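Local coordinates for protein N-acetylneuraminic acid (Sialic acid) synthetase (Leptospira borgpetersenii serovar Hardjo-bovis, PDB 6NCS) that probably catalyses formation of sialic acid or its 9-phosphate, and binds a manganese ion, at residues 78-81 against 82-85; 91-94 against 95-99; 107-110 against 111-114. One frame throughout, in Å; residues are numbered along the deposited sequence. Where two conformers were deposited one is given.

Interaction 1 (78-81 against 82-85)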
loop_
_atom_site.group_PDB
_atom_site.type_symbol
_atom_site.label_atom_id
_atom_site.label_comp_id
_atom_site.label_asym_id
_atom_site.label_seq_id
_atom_site.Cartn_x
_atom_site.Cartn_y
_atom_site.Cartn_z
ATOM N N LEU A 78 -23.645 -22.758 -19.916
ATOM C CA LEU A 78 -23.762 -21.897 -18.743
ATOM C C LEU A 78 -23.854 -20.426 -19.129
ATOM O O LEU A 78 -24.649 -19.675 -18.552
ATOM C CB LEU A 78 -22.574 -22.124 -17.806
ATOM C CG LEU A 78 -22.552 -21.210 -16.576
ATOM C CD1 LEU A 78 -23.510 -21.719 -15.503
ATOM C CD2 LEU A 78 -21.143 -21.042 -16.027
ATOM N N VAL A 79 -23.045 -19.986 -20.094
ATOM C CA VAL A 79 -22.985 -18.564 -20.425
ATOM C C VAL A 79 -23.892 -18.182 -21.585
ATOM O O VAL A 79 -24.087 -16.981 -21.830
ATOM C CB VAL A 79 -21.540 -18.110 -20.734
ATOM C CG1 VAL A 79 -20.617 -18.391 -19.550
ATOM C CG2 VAL A 79 -21.030 -18.761 -22.011
ATOM N N LYS A 80 -24.437 -19.153 -22.317
ATOM C CA LYS A 80 -25.353 -18.831 -23.410
ATOM C C LYS A 80 -26.508 -17.925 -22.991
ATOM O O LYS A 80 -26.787 -16.954 -23.712
ATOM C CB LYS A 80 -25.878 -20.128 -24.040
ATOM C CG LYS A 80 -26.482 -19.918 -25.410
ATOM C CD LYS A 80 -25.502 -19.132 -26.256
ATOM C CE LYS A 80 -25.752 -19.278 -27.732
ATOM N NZ LYS A 80 -24.624 -18.692 -28.509
ATOM N N PRO A 81 -27.206 -18.163 -21.869
ATOM C CA PRO A 81 -28.339 -17.289 -21.524
ATOM C C PRO A 81 -27.947 -15.862 -21.208
ATOM O O PRO A 81 -28.802 -14.979 -21.305
ATOM C CB PRO A 81 -28.953 -17.969 -20.291
ATOM C CG PRO A 81 -28.531 -19.374 -20.390
ATOM C CD PRO A 81 -27.160 -19.342 -20.985
ATOM N N ALA A 82 -26.702 -15.607 -20.824
ATOM C CA ALA A 82 -26.279 -14.278 -20.407
ATOM C C ALA A 82 -25.773 -13.427 -21.561
ATOM O O ALA A 82 -25.304 -12.311 -21.327
ATOM C CB ALA A 82 -25.194 -14.387 -19.328
ATOM N N GLU A 83 -25.863 -13.912 -22.799
ATOM C CA GLU A 83 -25.445 -13.102 -23.935
ATOM C C GLU A 83 -26.384 -11.916 -24.106
ATOM O O GLU A 83 -27.609 -12.072 -24.068
ATOM C CB GLU A 83 -25.426 -13.937 -25.213
ATOM C CG GLU A 83 -24.254 -14.903 -25.315
ATOM C CD GLU A 83 -24.167 -15.586 -26.671
ATOM O OE1 GLU A 83 -24.731 -15.049 -27.646
ATOM O OE2 GLU A 83 -23.534 -16.662 -26.761
ATOM N N PHE A 84 -25.810 -10.733 -24.289
ATOM C CA PHE A 84 -26.548 -9.550 -24.705
ATOM C C PHE A 84 -26.097 -9.131 -26.096
ATOM O O PHE A 84 -24.955 -9.368 -26.493
ATOM C CB PHE A 84 -26.334 -8.380 -23.743
ATOM C CG PHE A 84 -27.172 -8.453 -22.496
ATOM C CD1 PHE A 84 -28.430 -9.039 -22.517
ATOM C CD2 PHE A 84 -26.704 -7.920 -21.304
ATOM C CE1 PHE A 84 -29.197 -9.104 -21.368
ATOM C CE2 PHE A 84 -27.477 -7.973 -20.157
ATOM C CZ PHE A 84 -28.719 -8.570 -20.189
ATOM N N GLY A 85 -26.996 -8.487 -26.827
ATOM C CA GLY A 85 -26.643 -7.983 -28.135
ATOM C C GLY A 85 -26.768 -6.479 -28.219
ATOM O O GLY A 85 -27.037 -5.819 -27.212
HETATM O O HOH W 1 -29.450 -13.954 -23.745
#
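A82 and E83 fold back on V79 and K80 in the turn that follows helix 73-79. A82 closes the turn through its backbone. Its N donates to V79 O at 3.1 Å. The donor stands well above the carbonyl plane, 59° out of it, away from the lone pairs. The methyl group of A82 lies close to the same oxygen and to the backbone of P81. E83 adds a weak backbone bond, from its N to K80 O at 3.3 Å. V79 O also receives the hydroxyl of Y63.

The side chains of E83 and K80 cross obliquely and close a salt bridge beside the turn. K80 NZ lies 2.9 Å from E83 OE2. It comes in on the syn side of the carboxylate, 33° out of its plane. K80 CG is anti to the backbone N, and a bend at chi2 (50°) brings the methylene CD alongside the carboxylate, 3.2 Å from E83 OE2. The glutamate chain is extended beyond CG, and its CG passes 3.6 Å from K80 O. One water donates to both P81 O and E83 O, at 2.7 Å each, and joins the two segments on the backbone side.

Both charged ends have second partners. K80 NZ also pairs with E66, and E83 OE2 accepts from S65 OG. The turn is thereby tied to the start of helix 65-69. The lysine pairs with two carboxylates, which would favour its charged form. The shared oxygen of E83 is gripped by an ammonium group and a hydroxyl, and this probably limits rotation of the carboxylate.

Interaction 2 (91-94 against 95-99)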
loop_
_atom_site.group_PDB
_atom_site.type_symbol
_atom_site.label_atom_id
_atom_site.label_comp_id
_atom_site.label_asym_id
_atom_site.label_seq_id
_atom_site.Cartn_x
_atom_site.Cartn_y
_atom_site.Cartn_z
ATOM N N LEU A 91 -29.785 -0.124 -24.616
ATOM C CA LEU A 91 -30.630 0.191 -23.467
ATOM C C LEU A 91 -29.809 0.339 -22.190
ATOM O O LEU A 91 -30.090 1.214 -21.365
ATOM C CB LEU A 91 -31.687 -0.892 -23.287
ATOM C CG LEU A 91 -32.746 -0.950 -24.384
ATOM C CD1 LEU A 91 -33.606 -2.196 -24.234
ATOM C CD2 LEU A 91 -33.585 0.311 -24.316
ATOM N N LEU A 92 -28.800 -0.516 -22.003
ATOM C CA LEU A 92 -27.942 -0.401 -20.826
ATOM C C LEU A 92 -27.097 0.869 -20.869
ATOM O O LEU A 92 -26.920 1.538 -19.844
ATOM C CB LEU A 92 -27.043 -1.627 -20.702
ATOM C CG LEU A 92 -27.791 -2.952 -20.496
ATOM C CD1 LEU A 92 -26.800 -4.120 -20.502
ATOM C CD2 LEU A 92 -28.592 -2.937 -19.202
ATOM N N LYS A 93 -26.568 1.221 -22.042
ATOM C CA LYS A 93 -25.822 2.470 -22.160
ATOM C C LYS A 93 -26.716 3.674 -21.866
ATOM O O LYS A 93 -26.284 4.639 -21.216
ATOM C CB LYS A 93 -25.205 2.572 -23.555
ATOM C CG LYS A 93 -24.303 3.779 -23.767
ATOM C CD LYS A 93 -23.487 3.610 -25.045
ATOM C CE LYS A 93 -22.669 4.857 -25.373
ATOM N NZ LYS A 93 -23.516 5.975 -25.852
ATOM N N GLU A 94 -27.969 3.624 -22.320
ATOM C CA GLU A 94 -28.882 4.743 -22.106
ATOM C C GLU A 94 -29.210 4.911 -20.628
ATOM O O GLU A 94 -29.204 6.035 -20.107
ATOM C CB GLU A 94 -30.160 4.536 -22.921
ATOM C CG GLU A 94 -31.371 5.312 -22.406
ATOM C CD GLU A 94 -32.653 4.980 -23.162
ATOM O OE1 GLU A 94 -32.957 5.669 -24.159
ATOM O OE2 GLU A 94 -33.352 4.023 -22.761
ATOM N N ARG A 95 -29.498 3.810 -19.936
ATOM C CA ARG A 95 -29.761 3.891 -18.501
ATOM C C ARG A 95 -28.537 4.391 -17.751
ATOM O O ARG A 95 -28.656 5.172 -16.797
ATOM C CB ARG A 95 -30.191 2.528 -17.953
ATOM C CG ARG A 95 -30.337 2.493 -16.425
ATOM C CD ARG A 95 -31.543 3.294 -15.948
ATOM N NE ARG A 95 -32.772 2.709 -16.455
ATOM C CZ ARG A 95 -33.438 1.728 -15.856
ATOM N NH1 ARG A 95 -33.005 1.234 -14.707
ATOM N NH2 ARG A 95 -34.543 1.241 -16.407
ATOM N N SER A 96 -27.347 3.956 -18.174
ATOM C CA SER A 96 -26.120 4.415 -17.528
ATOM C C SER A 96 -25.952 5.924 -17.677
ATOM O O SER A 96 -25.611 6.620 -16.714
ATOM C CB SER A 96 -24.918 3.668 -18.104
ATOM O OG SER A 96 -25.002 2.277 -17.817
ATOM N N GLN A 97 -26.190 6.457 -18.876
ATOM C CA GLN A 97 -26.073 7.900 -19.060
ATOM C C GLN A 97 -27.081 8.642 -18.193
ATOM O O GLN A 97 -26.758 9.682 -17.606
ATOM C CB GLN A 97 -26.251 8.261 -20.535
ATOM C CG GLN A 97 -25.254 7.558 -21.432
ATOM C CD GLN A 97 -25.212 8.109 -22.838
ATOM O OE1 GLN A 97 -24.956 7.373 -23.788
ATOM N NE2 GLN A 97 -25.441 9.407 -22.979
ATOM N N LYS A 98 -28.304 8.116 -18.100
ATOM C CA LYS A 98 -29.344 8.745 -17.289
ATOM C C LYS A 98 -28.965 8.779 -15.815
ATOM O O LYS A 98 -29.305 9.731 -15.103
ATOM C CB LYS A 98 -30.664 7.994 -17.487
ATOM C CG LYS A 98 -31.808 8.429 -16.583
ATOM C CD LYS A 98 -33.114 7.779 -17.030
ATOM C CE LYS A 98 -34.173 7.823 -15.941
ATOM N NZ LYS A 98 -34.170 6.595 -15.088
ATOM N N LYS A 99 -28.262 7.756 -15.341
ATOM C CA LYS A 99 -27.880 7.646 -13.938
ATOM C C LYS A 99 -26.480 8.186 -13.661
ATOM O O LYS A 99 -25.987 8.043 -12.538
ATOM C CB LYS A 99 -27.990 6.189 -13.483
ATOM C CG LYS A 99 -29.426 5.646 -13.456
ATOM C CD LYS A 99 -30.354 6.583 -12.712
ATOM C CE LYS A 99 -31.699 5.936 -12.432
ATOM N NZ LYS A 99 -31.738 5.334 -11.067
#
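L92 O takes two bonds from S96, one from the backbone and one from the side chain. This is the familiar i to i-4 serine bond of a helix, here in the last turns of helix 86-98. S96 N lies 3.0 Å from L92 O, and S96 OG lies 2.9 Å from the same atom. The two donors reach the oxygen from opposite faces of its carbonyl plane. With OG beside the backbone N (chi1 -64°), the hydroxyl is turned back along the helix onto that carbonyl.

The remaining backbone bonds are regular alpha-helical ones. R95 N donates to L91 O, Q97 N to K93 O and K98 N to E94 O, each at 3.0 Å.

One side-chain pair is polar. K93 NZ donates to Q97 OE1 at 2.9 Å, nearly along the C=O axis, with a C=O...N angle of 162°. Q97 has two conformers and the bond belongs to one of them, so it is less certain than the rest. The lysine runs out extended and bends at chi4 (-72°), which swings NZ round to the amide oxygen. The glutamine is extended beyond CG.

R95 sends its polar end to another helix. Its CB lies beside L91 O, while NH1 forms a salt bridge with D48 of helix 40-52.

Apolar packing lies on the buried face. L92 rests on A43, L44 and I47 of helix 40-52 and on F60 and F103 of the barrel strands. S96 packs against I47, I58 and F103.

The chemistry divides the helix by face. The serine hydroxyl sits among apolar neighbours, and its hydrogen is used by a carbonyl of its own helix. That bond satisfies the buried hydroxyl without a partner from another element.

Interaction 3 (107-110 against 111-114); sequences PFDV and PNLN
The N-terminus of helix 110-118 is capped by D109, just beyond strand 102-107 of the TIM barrel. D109 OD1 accepts from N112 N at 2.9 Å, almost in line with the C-O bond. The same oxygen accepts from N112 ND2, also at 2.9 Å. This second donor comes in on the syn side, 28° out of the carboxylate plane. The aspartate CG sits between the backbone N and the carbonyl carbon (chi1 57°), which turns the carboxylate over the first turn. The carboxylate and amide planes are only 19° apart.

The first helical bonds follow. L113 N donates to D109 O at 3.0 Å, in the carbonyl plane. N114 N donates to V110 O at 2.9 Å. P111 lies in the first turn, where a helix has no acceptor waiting for its nitrogen.

P107 CB meets L113 CB at 3.8 Å, and P107 CG lies 3.9 Å from the same atom. L113 and V110 continue onto helix 134-143. F108 O is bonded to R288 of the second subunit.

Two N-H groups share one carboxylate oxygen, so the cap fixes both the helix start and the amide of N112. The negative charge at the helix N-terminus is probably stabilised by the helix dipole.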
loop_
_atom_site.group_PDB
_atom_site.type_symbol
_atom_site.label_atom_id
_atom_site.label_comp_id
_atom_site.label_asym_id
_atom_site.label_seq_id
_atom_site.Cartn_x
_atom_site.Cartn_y
_atom_site.Cartn_z
ATOM N N PRO A 107 -15.284 -6.738 -24.965
ATOM C CA PRO A 107 -15.523 -7.595 -26.131
ATOM C C PRO A 107 -14.607 -8.805 -26.093
ATOM O O PRO A 107 -13.451 -8.727 -25.672
ATOM C CB PRO A 107 -15.178 -6.685 -27.314
ATOM C CG PRO A 107 -14.063 -5.841 -26.778
ATOM C CD PRO A 107 -14.444 -5.579 -25.306
ATOM N N PHE A 108 -15.124 -9.938 -26.549
ATOM C CA PHE A 108 -14.331 -11.153 -26.606
ATOM C C PHE A 108 -13.987 -11.548 -28.029
ATOM O O PHE A 108 -13.289 -12.543 -28.228
ATOM C CB PHE A 108 -15.057 -12.299 -25.889
ATOM C CG PHE A 108 -15.002 -12.193 -24.385
ATOM C CD1 PHE A 108 -15.781 -11.270 -23.712
ATOM C CD2 PHE A 108 -14.149 -13.006 -23.650
ATOM C CE1 PHE A 108 -15.720 -11.160 -22.323
ATOM C CE2 PHE A 108 -14.086 -12.900 -22.258
ATOM C CZ PHE A 108 -14.868 -11.977 -21.603
ATOM N N ASP A 109 -14.455 -10.792 -29.018
ATOM C CA ASP A 109 -14.066 -11.006 -30.402
ATOM C C ASP A 109 -14.220 -9.688 -31.142
ATOM O O ASP A 109 -14.724 -8.704 -30.599
ATOM C CB ASP A 109 -14.882 -12.132 -31.059
ATOM C CG ASP A 109 -16.396 -11.900 -31.016
ATOM O OD1 ASP A 109 -16.864 -10.746 -30.980
ATOM O OD2 ASP A 109 -17.132 -12.908 -31.046
ATOM N N VAL A 110 -13.787 -9.678 -32.397
ATOM C CA VAL A 110 -13.761 -8.447 -33.183
ATOM C C VAL A 110 -15.176 -7.994 -33.547
ATOM O O VAL A 110 -15.450 -6.785 -33.496
ATOM C CB VAL A 110 -12.874 -8.620 -34.428
ATOM C CG1 VAL A 110 -13.074 -7.474 -35.403
ATOM C CG2 VAL A 110 -11.407 -8.709 -34.001
ATOM N N PRO A 111 -16.110 -8.887 -33.917
ATOM C CA PRO A 111 -17.479 -8.403 -34.180
ATOM C C PRO A 111 -18.096 -7.691 -32.994
ATOM O O PRO A 111 -18.763 -6.664 -33.175
ATOM C CB PRO A 111 -18.241 -9.686 -34.538
ATOM C CG PRO A 111 -17.199 -10.548 -35.156
ATOM C CD PRO A 111 -15.962 -10.298 -34.327
ATOM N N ASN A 112 -17.882 -8.201 -31.779
ATOM C CA ASN A 112 -18.419 -7.531 -30.601
ATOM C C ASN A 112 -17.701 -6.213 -30.333
ATOM O O ASN A 112 -18.330 -5.231 -29.927
ATOM C CB ASN A 112 -18.336 -8.455 -29.380
ATOM C CG ASN A 112 -19.548 -9.358 -29.256
ATOM O OD1 ASN A 112 -20.623 -8.916 -28.836
ATOM N ND2 ASN A 112 -19.394 -10.620 -29.634
ATOM N N LEU A 113 -16.384 -6.167 -30.550
ATOM C CA LEU A 113 -15.659 -4.907 -30.412
ATOM C C LEU A 113 -16.201 -3.859 -31.371
ATOM O O LEU A 113 -16.412 -2.703 -30.987
ATOM C CB LEU A 113 -14.161 -5.133 -30.647
ATOM C CG LEU A 113 -13.189 -3.973 -30.381
ATOM C CD1 LEU A 113 -11.818 -4.521 -30.020
ATOM C CD2 LEU A 113 -13.061 -3.055 -31.584
ATOM N N ASN A 114 -16.402 -4.238 -32.641
ATOM C CA ASN A 114 -16.937 -3.294 -33.617
ATOM C C ASN A 114 -18.308 -2.791 -33.190
ATOM O O ASN A 114 -18.622 -1.604 -33.351
ATOM C CB ASN A 114 -17.027 -3.947 -34.998
ATOM C CG ASN A 114 -15.668 -4.197 -35.616
ATOM O OD1 ASN A 114 -14.681 -3.584 -35.227
ATOM N ND2 ASN A 114 -15.616 -5.094 -36.606
#

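Overall arrangement
The three contacts follow one another along the chain; interactions 1 and 3 lie on the same side of its centre. Interaction 1 is a turn after helix 73-79, interaction 2 the end of helix 86-98, and interaction 3 the start of helix 110-118. All are partly buried. Interactions 1 and 2 touch, where F84 packs on L92, whereas interaction 3 touches neither. Interaction 1 is the most ionic, with a salt bridge and a bridging water. Interaction 2 relies on regular helix bonds, with a serine hydroxyl doubling one of them. Interaction 3 uses a carboxylate as a helix cap. It also reaches the second subunit through F108, which the other two do not.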